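Local coordinates for pseudouridylate synthase RPUSD4, mitochondrial (Homo sapiens, PDB 5UBA), which catalyses the isomerisation of uridine to pseudouridine in mitochondrial RNAs, including a modification of 16S ribosomal RNA required for assembly of a functional mitochondrial ribosome, at residues 111-116 against 255-260; 127-132 against 174-179; 116-121 against 249-254. All coordinates share one frame; numbering follows the deposited sequence. Where two conformers were deposited one is given.

Interaction 1. Residues 111-116 against 255-260; sequences VVKKYW and RQLILP
Arg-255 lays its side chain across one face of the Trp-116 indole. Its CG, anti to the backbone N (chi1 174°), sits 3.8 Å from the centroid of the five-membered ring, a CH-pi contact almost on the ring normal. A bend at chi2 then carries the chain along the indole, and the guanidinium stacks on the six-membered ring, its CZ 4.0 Å from that centroid in a cation-pi contact, the two planes 26° apart. Trp-116 NE1 bonds to Glu-190, which helps fix the turn of the ring, and Arg-255 NH1 makes a weak bond to Cys-273 O. With an alanine in place of Trp-116, the guanidinium would probably lose its aromatic platform and be less firmly held, and Glu-190 would lack its indole partner. The backbone pairing is interrupted at Arg-255, where Arg-255 and Gln-256 both face Lys-114 in a classic beta bulge: Lys-114 O takes the Gln-256 N at 3.1 Å and, more weakly, the Arg-255 N. Beyond the bulge, strands 112-120 and 252-259 run antiparallel in the mixed sheet of the pseudouridine synthase domain, with Lys-114 N giving a nearly straight bond of 2.9 Å to Gln-256 O. At the far end Val-111 sets CG1 against Leu-257 CD2 at 3.8 Å and CG2 against Leu-259 CD2 at 3.6 Å, while helix 96-107 packs on it through Leu-105 and Phe-106. Between the two ends Lys-114, in the modelled conformer, runs beside Gln-256, its CG 3.6 Å from Gln-256 OE1; Lys-114 NZ bonds to Gln-192 and Gln-256 NE2 to Asn-270, on the flanking strands.

Interaction 2. Residues 127-132 against 174-179; sequences AGVVDI and VTQYQV
Thr-175 O accepts the Val-130 N-H at 2.9 Å, with the donor in the carbonyl plane, and the CA of Val-129 adds a CA-H...O contact to the same oxygen. Thr-175 N returns a bond to Val-130 O, so these two residues form one hydrogen-bonded pair of the antiparallel strands 127-130 and 175-182. Gly-128 and Tyr-177 form the next, each N bonding to the other's O at 3.0 Å, here with the donors tilted well off the carbonyl planes. In the mixed sheet of the RluA-type pseudouridine synthase domain, 127-130 flanks 175-182 on one side and 186-193 on the other.

With chi1 at 73°, Tyr-177 CG stands between its own backbone N and carbonyl carbon, which folds the ring back over the opposite strand. One ring face lies on the peptide between Ala-127 and Gly-128: Gly-128 N is 3.5 Å above the plane, over the centre, and Ala-127 C sits nearer the rim. Gly-128 CA makes an off-centre CH-pi contact 4.1 Å from the ring centroid. A CB on Gly-128 would come within 3.1 Å of Tyr-177 OH, so the close seat of the ring probably relies on the absence of a side chain there. The Val-130 side chain crosses that of Tyr-177 at about a right angle, its CG2 4.1 Å from Tyr-177 CE1.

On the other side of the sheet, Val-129 CG2, in one of two conformers, meets Val-174 CG1, and Ala-127 CB lies 3.3 Å from Gln-178 OE1. Thr-175 OG1, on the Tyr-177 side, is bonded to His-204 and Gln-200, tying the strand to helix 200-209.

The Tyr-177 ring thus covers a peptide whose N-H is already bonded to Tyr-177 O, and its hydroxyl is bonded to Pro-125 O, so burying it leaves these polar groups paired.

Interaction 3. Residues 116-121 against 249-254; sequences WAITVH and PLHLHA
Trp-116 and His-253 satisfy each other's backbone on both counts: Trp-116 N gives a bond of 2.8 Å to His-253 O, and His-253 N returns one of 2.9 Å to Trp-116 O, nearly in line with that carbonyl. Further along, the pairing fades. Ile-118 N reaches His-251 O only weakly, at 3.4 Å, though Ile-118 is also backbone-bonded to Leu-214, and the same His-251 oxygen takes a CA-H...O contact from Ala-117 CA at 3.2 Å. This is where strand 252-259 begins, antiparallel to strand 112-120 in the mixed sheet of the RluA-type synthase domain; Ala-117 and Leu-252 form the non-hydrogen-bonded pair there, on the side toward Asp-83, the probable catalytic aspartate, whose side chain is about 6 Å from that of Leu-252.

Both buried imidazoles use both nitrogens. His-253 bonds through ND1 to Thr-87 OG1 and through NE2 to Cys-273 O, which probably fixes which way the ring is flipped. His-251 NE2 is bonded to Ser-282 OG of helix 277-285, and its ND1 makes weak bonds to Pro-249 O and Leu-214 O. With CG anti to its carbonyl carbon (chi1 -72°), His-251 runs alongside Ile-118, bringing its CD2 to 3.8 Å from Ile-118 CD1, while Phe-278 meets the imidazole edge-to-face. Apolar cover at the Ala-117 pair is looser, Ala-117 CB standing 4.2 Å from Leu-252 CD1, with Leu-191 packing on Ala-117 and Leu-201 on Leu-252.

How the interactions relate
Interactions 1 and 3 are successive lengths of one strand pair, 112-120 with 252-259, their centres 16 Å apart and Trp-116 common to both; Tyr-115 of interaction 1 packs on Leu-252 and Ala-254 of interaction 3. Interaction 2 lies about 15 Å from each, centre to centre, and joins the next strand in the chain, 127-130, to strand 175-182. Strand 186-193, which pairs with both 112-120 and 175-182, connects the two regions in one mixed sheet. Both segments of interaction 2 fall in sequence between 116-121 and 249-254. Strand 252-259, late in the chain, comes back to pair with 112-120 and is itself flanked by 269-272, bringing distant parts of the chain together near Asp-83, probably the catalytic aspartate.

Interaction 1. Residues 111-116 against 255-260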
loop_
_atom_site.group_PDB
_atom_site.type_symbol
_atom_site.label_atom_id
_atom_site.label_comp_id
_atom_site.label_asym_id
_atom_site.label_seq_id
_atom_site.Cartn_x
_atom_site.Cartn_y
_atom_site.Cartn_z
ATOM N N VAL A 111 2.362 10.079 12.100
ATOM C CA VAL A 111 1.119 9.747 11.385
ATOM C C VAL A 111 0.841 8.256 11.477
ATOM O O VAL A 111 1.735 7.432 11.148
ATOM C CB VAL A 111 1.234 10.089 9.879
ATOM C CG1 VAL A 111 -0.042 9.766 9.133
ATOM C CG2 VAL A 111 1.575 11.550 9.699
ATOM N N VAL A 112 -0.384 7.906 11.865
ATOM C CA VAL A 112 -0.776 6.501 11.916
ATOM C C VAL A 112 -1.202 6.143 10.488
ATOM O O VAL A 112 -2.124 6.767 9.959
ATOM C CB VAL A 112 -1.957 6.269 12.863
ATOM C CG1 VAL A 112 -2.429 4.818 12.778
ATOM C CG2 VAL A 112 -1.590 6.640 14.294
ATOM N N LYS A 113 -0.546 5.152 9.898
ATOM C CA LYS A 113 -0.804 4.692 8.529
ATOM C C LYS A 113 -1.351 3.278 8.633
ATOM O O LYS A 113 -0.637 2.412 9.126
ATOM C CB LYS A 113 0.504 4.623 7.714
ATOM C CG LYS A 113 1.242 5.937 7.501
ATOM C CD LYS A 113 2.631 5.756 6.875
ATOM C CE LYS A 113 3.637 5.064 7.779
ATOM N NZ LYS A 113 4.922 4.725 7.125
ATOM N N LYS A 114 -2.590 3.040 8.199
ATOM C CA LYS A 114 -3.186 1.695 8.203
ATOM C C LYS A 114 -3.477 1.251 6.779
ATOM O O LYS A 114 -4.046 2.015 6.009
ATOM C CB LYS A 114 -4.493 1.663 8.984
ATOM C CG LYS A 114 -4.413 2.088 10.444
ATOM C CD LYS A 114 -3.609 1.108 11.279
ATOM C CE LYS A 114 -3.788 1.404 12.761
ATOM N NZ LYS A 114 -3.135 0.411 13.660
ATOM N N TYR A 115 -3.103 0.019 6.463
ATOM C CA TYR A 115 -3.338 -0.571 5.160
ATOM C C TYR A 115 -4.130 -1.831 5.348
ATOM O O TYR A 115 -4.025 -2.482 6.380
ATOM C CB TYR A 115 -2.045 -0.903 4.457
ATOM C CG TYR A 115 -1.217 0.274 4.025
ATOM C CD1 TYR A 115 -0.530 1.022 4.959
ATOM C CD2 TYR A 115 -1.056 0.562 2.672
ATOM C CE1 TYR A 115 0.264 2.089 4.572
ATOM C CE2 TYR A 115 -0.274 1.629 2.269
ATOM C CZ TYR A 115 0.397 2.360 3.222
ATOM O OH TYR A 115 1.193 3.425 2.821
ATOM N N TRP A 116 -4.932 -2.166 4.360
ATOM C CA TRP A 116 -5.626 -3.452 4.323
ATOM C C TRP A 116 -5.109 -4.227 3.135
ATOM O O TRP A 116 -4.965 -3.688 2.025
ATOM C CB TRP A 116 -7.128 -3.259 4.197
ATOM C CG TRP A 116 -7.819 -2.857 5.477
ATOM C CD1 TRP A 116 -7.258 -2.461 6.668
ATOM C CD2 TRP A 116 -9.223 -2.826 5.678
ATOM N NE1 TRP A 116 -8.245 -2.172 7.591
ATOM C CE2 TRP A 116 -9.461 -2.382 7.001
ATOM C CE3 TRP A 116 -10.312 -3.126 4.860
ATOM C CZ2 TRP A 116 -10.743 -2.240 7.519
ATOM C CZ3 TRP A 116 -11.596 -2.993 5.389
ATOM C CH2 TRP A 116 -11.797 -2.570 6.702
ATOM N N ARG A 255 -5.924 2.341 3.702
ATOM C CA ARG A 255 -7.245 2.448 4.284
ATOM C C ARG A 255 -7.451 3.681 5.131
ATOM O O ARG A 255 -8.531 4.279 5.124
ATOM C CB ARG A 255 -7.506 1.195 5.134
ATOM C CG ARG A 255 -8.790 1.205 5.923
ATOM C CD ARG A 255 -9.982 1.163 5.024
ATOM N NE ARG A 255 -11.180 0.904 5.797
ATOM C CZ ARG A 255 -12.391 0.785 5.270
ATOM N NH1 ARG A 255 -12.581 0.903 3.958
ATOM N NH2 ARG A 255 -13.426 0.524 6.078
ATOM N N GLN A 256 -6.473 4.003 5.953
ATOM C CA GLN A 256 -6.648 5.063 6.929
ATOM C C GLN A 256 -5.347 5.813 7.189
ATOM O O GLN A 256 -4.284 5.205 7.226
ATOM C CB GLN A 256 -7.149 4.445 8.233
ATOM C CG GLN A 256 -7.333 5.387 9.408
ATOM C CD GLN A 256 -7.984 4.698 10.584
ATOM O OE1 GLN A 256 -7.666 3.537 10.887
ATOM N NE2 GLN A 256 -8.908 5.396 11.259
ATOM N N LEU A 257 -5.463 7.123 7.441
ATOM C CA LEU A 257 -4.372 7.956 7.937
ATOM C C LEU A 257 -4.888 8.780 9.079
ATOM O O LEU A 257 -5.947 9.393 8.942
ATOM C CB LEU A 257 -3.904 8.950 6.871
ATOM C CG LEU A 257 -2.999 8.529 5.750
ATOM C CD1 LEU A 257 -2.622 9.751 4.923
ATOM C CD2 LEU A 257 -1.732 7.835 6.268
ATOM N N ILE A 258 -4.165 8.823 10.192
ATOM C CA ILE A 258 -4.546 9.715 11.292
ATOM C C ILE A 258 -3.400 10.722 11.422
ATOM O O ILE A 258 -2.269 10.339 11.737
ATOM C CB ILE A 258 -4.820 8.983 12.616
ATOM C CG1 ILE A 258 -5.830 7.836 12.409
ATOM C CG2 ILE A 258 -5.325 9.987 13.662
ATOM C CD1 ILE A 258 -6.033 6.979 13.644
ATOM N N LEU A 259 -3.702 11.987 11.123
ATOM C CA LEU A 259 -2.722 13.073 11.135
ATOM C C LEU A 259 -2.942 13.869 12.419
ATOM O O LEU A 259 -4.079 14.195 12.745
ATOM C CB LEU A 259 -2.941 14.037 9.965
ATOM C CG LEU A 259 -2.616 13.634 8.541
ATOM C CD1 LEU A 259 -3.142 14.695 7.572
ATOM C CD2 LEU A 259 -1.118 13.517 8.384
ATOM N N PRO A 260 -1.861 14.212 13.135
ATOM C CA PRO A 260 -2.030 15.136 14.258
ATOM C C PRO A 260 -2.478 16.514 13.777
ATOM O O PRO A 260 -2.428 16.813 12.569
ATOM C CB PRO A 260 -0.637 15.176 14.910
ATOM C CG PRO A 260 0.302 14.679 13.892
ATOM C CD PRO A 260 -0.463 13.833 12.909
#

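Interaction 2. Residues 127-132 against 174-179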
loop_
_atom_site.group_PDB
_atom_site.type_symbol
_atom_site.label_atom_id
_atom_site.label_comp_id
_atom_site.label_asym_id
_atom_site.label_seq_id
_atom_site.Cartn_x
_atom_site.Cartn_y
_atom_site.Cartn_z
ATOM N N ALA A 127 -1.839 -11.943 15.039
ATOM C CA ALA A 127 -1.448 -10.558 15.272
ATOM C C ALA A 127 -0.012 -10.514 15.779
ATOM O O ALA A 127 0.451 -11.426 16.471
ATOM C CB ALA A 127 -2.398 -9.870 16.238
ATOM N N GLY A 128 0.730 -9.488 15.397
ATOM C CA GLY A 128 2.097 -9.385 15.830
ATOM C C GLY A 128 2.850 -8.269 15.169
ATOM O O GLY A 128 2.251 -7.265 14.746
ATOM N N VAL A 129 4.165 -8.438 15.055
ATOM C CA VAL A 129 5.023 -7.429 14.456
ATOM C C VAL A 129 6.231 -8.091 13.781
ATOM O O VAL A 129 6.921 -8.915 14.384
ATOM C CB VAL A 129 5.445 -6.373 15.507
ATOM C CG1 VAL A 129 6.256 -7.007 16.625
ATOM C CG2 VAL A 129 6.203 -5.237 14.852
ATOM N N VAL A 130 6.482 -7.714 12.527
ATOM C CA VAL A 130 7.601 -8.213 11.742
ATOM C C VAL A 130 8.615 -7.084 11.795
ATOM O O VAL A 130 8.335 -5.965 11.378
ATOM C CB VAL A 130 7.210 -8.561 10.294
ATOM C CG1 VAL A 130 8.426 -9.079 9.527
ATOM C CG2 VAL A 130 6.063 -9.562 10.274
ATOM N N ASP A 131 9.800 -7.366 12.346
ATOM C CA ASP A 131 10.828 -6.312 12.547
ATOM C C ASP A 131 12.189 -6.623 11.921
ATOM O O ASP A 131 13.219 -6.060 12.330
ATOM C CB ASP A 131 10.965 -5.987 14.044
ATOM C CG ASP A 131 11.314 -7.195 14.887
ATOM O OD1 ASP A 131 11.823 -8.199 14.341
ATOM O OD2 ASP A 131 11.080 -7.131 16.118
ATOM N N ILE A 132 12.199 -7.493 10.929
ATOM C CA ILE A 132 13.428 -7.901 10.245
ATOM C C ILE A 132 13.858 -6.769 9.300
ATOM O O ILE A 132 13.042 -6.247 8.541
ATOM C CB ILE A 132 13.222 -9.221 9.459
ATOM C CG1 ILE A 132 12.679 -10.326 10.363
ATOM C CG2 ILE A 132 14.532 -9.715 8.866
ATOM N N VAL A 174 9.801 -2.077 10.445
ATOM C CA VAL A 174 8.874 -2.590 11.425
ATOM C C VAL A 174 7.453 -2.427 10.898
ATOM O O VAL A 174 7.014 -1.321 10.569
ATOM C CB VAL A 174 9.006 -1.810 12.724
ATOM C CG1 VAL A 174 8.010 -2.300 13.753
ATOM C CG2 VAL A 174 10.444 -1.908 13.222
ATOM N N THR A 175 6.738 -3.546 10.863
ATOM C CA THR A 175 5.335 -3.620 10.440
ATOM C C THR A 175 4.520 -4.300 11.516
ATOM O O THR A 175 4.818 -5.447 11.862
ATOM C CB THR A 175 5.234 -4.474 9.164
ATOM O OG1 THR A 175 6.051 -3.906 8.142
ATOM C CG2 THR A 175 3.792 -4.572 8.682
ATOM N N GLN A 176 3.499 -3.632 12.037
ATOM C CA GLN A 176 2.525 -4.267 12.921
ATOM C C GLN A 176 1.440 -4.857 12.042
ATOM O O GLN A 176 1.085 -4.267 11.013
ATOM C CB GLN A 176 1.956 -3.264 13.924
ATOM C CG GLN A 176 3.073 -2.744 14.818
ATOM C CD GLN A 176 2.667 -1.687 15.814
ATOM O OE1 GLN A 176 1.488 -1.348 15.974
ATOM N NE2 GLN A 176 3.664 -1.168 16.522
ATOM N N TYR A 177 0.875 -5.988 12.448
ATOM C CA TYR A 177 -0.223 -6.597 11.697
ATOM C C TYR A 177 -1.246 -7.244 12.577
ATOM O O TYR A 177 -0.938 -7.665 13.684
ATOM C CB TYR A 177 0.301 -7.598 10.680
ATOM C CG TYR A 177 0.802 -8.878 11.310
ATOM C CD1 TYR A 177 2.113 -8.999 11.754
ATOM C CD2 TYR A 177 -0.055 -9.961 11.460
ATOM C CE1 TYR A 177 2.559 -10.181 12.350
ATOM C CE2 TYR A 177 0.387 -11.146 12.034
ATOM C CZ TYR A 177 1.696 -11.243 12.467
ATOM O OH TYR A 177 2.147 -12.429 13.076
ATOM N N GLN A 178 -2.467 -7.330 12.063
ATOM C CA GLN A 178 -3.577 -7.960 12.744
ATOM C C GLN A 178 -4.493 -8.551 11.698
ATOM O O GLN A 178 -5.023 -7.813 10.846
ATOM C CB GLN A 178 -4.348 -6.897 13.529
ATOM C CG GLN A 178 -5.676 -7.329 14.103
ATOM C CD GLN A 178 -5.521 -8.298 15.227
ATOM O OE1 GLN A 178 -5.026 -7.931 16.291
ATOM N NE2 GLN A 178 -5.953 -9.542 15.014
ATOM N N VAL A 179 -4.735 -9.846 11.768
ATOM C CA VAL A 179 -5.757 -10.455 10.931
ATOM C C VAL A 179 -7.133 -9.931 11.355
ATOM O O VAL A 179 -7.465 -9.959 12.550
ATOM C CB VAL A 179 -5.716 -11.996 11.001
ATOM C CG1 VAL A 179 -6.960 -12.607 10.362
ATOM C CG2 VAL A 179 -4.423 -12.518 10.384
#

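Interaction 3. Residues 116-121 against 249-254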
loop_
_atom_site.group_PDB
_atom_site.type_symbol
_atom_site.label_atom_id
_atom_site.label_comp_id
_atom_site.label_asym_id
_atom_site.label_seq_id
_atom_site.Cartn_x
_atom_site.Cartn_y
_atom_site.Cartn_z
ATOM N N TRP A 116 -4.932 -2.166 4.360
ATOM C CA TRP A 116 -5.626 -3.452 4.323
ATOM C C TRP A 116 -5.109 -4.227 3.135
ATOM O O TRP A 116 -4.965 -3.688 2.025
ATOM C CB TRP A 116 -7.128 -3.259 4.197
ATOM C CG TRP A 116 -7.819 -2.857 5.477
ATOM C CD1 TRP A 116 -7.258 -2.461 6.668
ATOM C CD2 TRP A 116 -9.223 -2.826 5.678
ATOM N NE1 TRP A 116 -8.245 -2.172 7.591
ATOM C CE2 TRP A 116 -9.461 -2.382 7.001
ATOM C CE3 TRP A 116 -10.312 -3.126 4.860
ATOM C CZ2 TRP A 116 -10.743 -2.240 7.519
ATOM C CZ3 TRP A 116 -11.596 -2.993 5.389
ATOM C CH2 TRP A 116 -11.797 -2.570 6.702
ATOM N N ALA A 117 -4.866 -5.530 3.344
ATOM C CA ALA A 117 -4.412 -6.422 2.294
ATOM C C ALA A 117 -5.128 -7.747 2.392
ATOM O O ALA A 117 -5.493 -8.187 3.475
ATOM C CB ALA A 117 -2.926 -6.658 2.379
ATOM N N ILE A 118 -5.329 -8.381 1.250
ATOM C CA ILE A 118 -5.713 -9.799 1.232
ATOM C C ILE A 118 -4.463 -10.593 1.025
ATOM O O ILE A 118 -3.674 -10.306 0.122
ATOM C CB ILE A 118 -6.701 -10.116 0.104
ATOM C CG1 ILE A 118 -7.983 -9.325 0.309
ATOM C CG2 ILE A 118 -6.973 -11.638 0.061
ATOM C CD1 ILE A 118 -9.022 -9.601 -0.767
ATOM N N THR A 119 -4.275 -11.608 1.866
ATOM C CA THR A 119 -3.111 -12.472 1.803
ATOM C C THR A 119 -3.518 -13.867 1.434
ATOM O O THR A 119 -4.622 -14.314 1.725
ATOM C CB THR A 119 -2.293 -12.510 3.121
ATOM O OG1 THR A 119 -3.104 -13.012 4.188
ATOM C CG2 THR A 119 -1.808 -11.109 3.475
ATOM N N VAL A 120 -2.598 -14.511 0.754
ATOM C CA VAL A 120 -2.643 -15.926 0.461
ATOM C C VAL A 120 -2.048 -16.571 1.732
ATOM O O VAL A 120 -0.967 -16.182 2.175
ATOM C CB VAL A 120 -1.775 -16.213 -0.781
ATOM C CG1 VAL A 120 -1.673 -17.712 -1.048
ATOM C CG2 VAL A 120 -2.300 -15.440 -1.985
ATOM N N HIS A 121 -2.748 -17.496 2.337
ATOM C CA HIS A 121 -2.375 -18.052 3.626
ATOM C C HIS A 121 -2.683 -17.065 4.731
ATOM O O HIS A 121 -2.757 -15.836 4.525
ATOM C CB HIS A 121 -0.903 -18.510 3.728
ATOM C CG HIS A 121 -0.418 -19.268 2.534
ATOM N ND1 HIS A 121 -1.062 -20.391 2.053
ATOM C CD2 HIS A 121 0.641 -19.062 1.716
ATOM C CE1 HIS A 121 -0.423 -20.836 0.988
ATOM N NE2 HIS A 121 0.611 -20.048 0.757
ATOM N N PRO A 249 -4.643 -8.232 -9.942
ATOM C CA PRO A 249 -3.936 -7.068 -9.387
ATOM C C PRO A 249 -3.482 -7.287 -7.954
ATOM O O PRO A 249 -4.059 -8.091 -7.223
ATOM C CB PRO A 249 -4.980 -5.975 -9.398
ATOM C CG PRO A 249 -6.256 -6.710 -9.215
ATOM C CD PRO A 249 -6.087 -7.967 -10.024
ATOM N N LEU A 250 -2.471 -6.544 -7.545
ATOM C CA LEU A 250 -2.151 -6.473 -6.110
ATOM C C LEU A 250 -3.360 -5.977 -5.319
ATOM O O LEU A 250 -4.119 -5.138 -5.796
ATOM C CB LEU A 250 -0.984 -5.529 -5.890
ATOM C CG LEU A 250 -0.322 -5.592 -4.515
ATOM C CD1 LEU A 250 0.476 -6.881 -4.308
ATOM C CD2 LEU A 250 0.567 -4.372 -4.369
ATOM N N HIS A 251 -3.557 -6.531 -4.115
ATOM C CA HIS A 251 -4.636 -6.163 -3.202
ATOM C C HIS A 251 -4.030 -5.506 -1.965
ATOM O O HIS A 251 -3.971 -6.101 -0.885
ATOM C CB HIS A 251 -5.487 -7.375 -2.810
ATOM C CG HIS A 251 -6.363 -7.879 -3.916
ATOM N ND1 HIS A 251 -5.861 -8.362 -5.103
ATOM C CD2 HIS A 251 -7.701 -7.997 -3.986
ATOM C CE1 HIS A 251 -6.878 -8.744 -5.870
ATOM N NE2 HIS A 251 -8.000 -8.509 -5.224
ATOM N N LEU A 252 -3.623 -4.253 -2.122
ATOM C CA LEU A 252 -3.022 -3.452 -1.033
ATOM C C LEU A 252 -3.603 -2.046 -1.051
ATOM O O LEU A 252 -3.355 -1.293 -1.994
ATOM C CB LEU A 252 -1.509 -3.426 -1.153
ATOM C CG LEU A 252 -0.750 -2.595 -0.101
ATOM C CD1 LEU A 252 -1.005 -3.139 1.302
ATOM C CD2 LEU A 252 0.738 -2.590 -0.382
ATOM N N HIS A 253 -4.383 -1.725 -0.031
ATOM C CA HIS A 253 -5.156 -0.492 0.064
ATOM C C HIS A 253 -4.719 0.347 1.276
ATOM O O HIS A 253 -4.688 -0.161 2.408
ATOM C CB HIS A 253 -6.623 -0.856 0.205
ATOM C CG HIS A 253 -7.541 0.315 0.337
ATOM N ND1 HIS A 253 -7.725 1.253 -0.671
ATOM C CD2 HIS A 253 -8.346 0.686 1.356
ATOM C CE1 HIS A 253 -8.630 2.127 -0.273
ATOM N NE2 HIS A 253 -9.018 1.820 0.952
ATOM N N ALA A 254 -4.428 1.627 1.018
ATOM C CA ALA A 254 -4.166 2.594 2.087
ATOM C C ALA A 254 -5.534 3.017 2.623
ATOM O O ALA A 254 -6.247 3.855 2.048
ATOM C CB ALA A 254 -3.370 3.777 1.548
#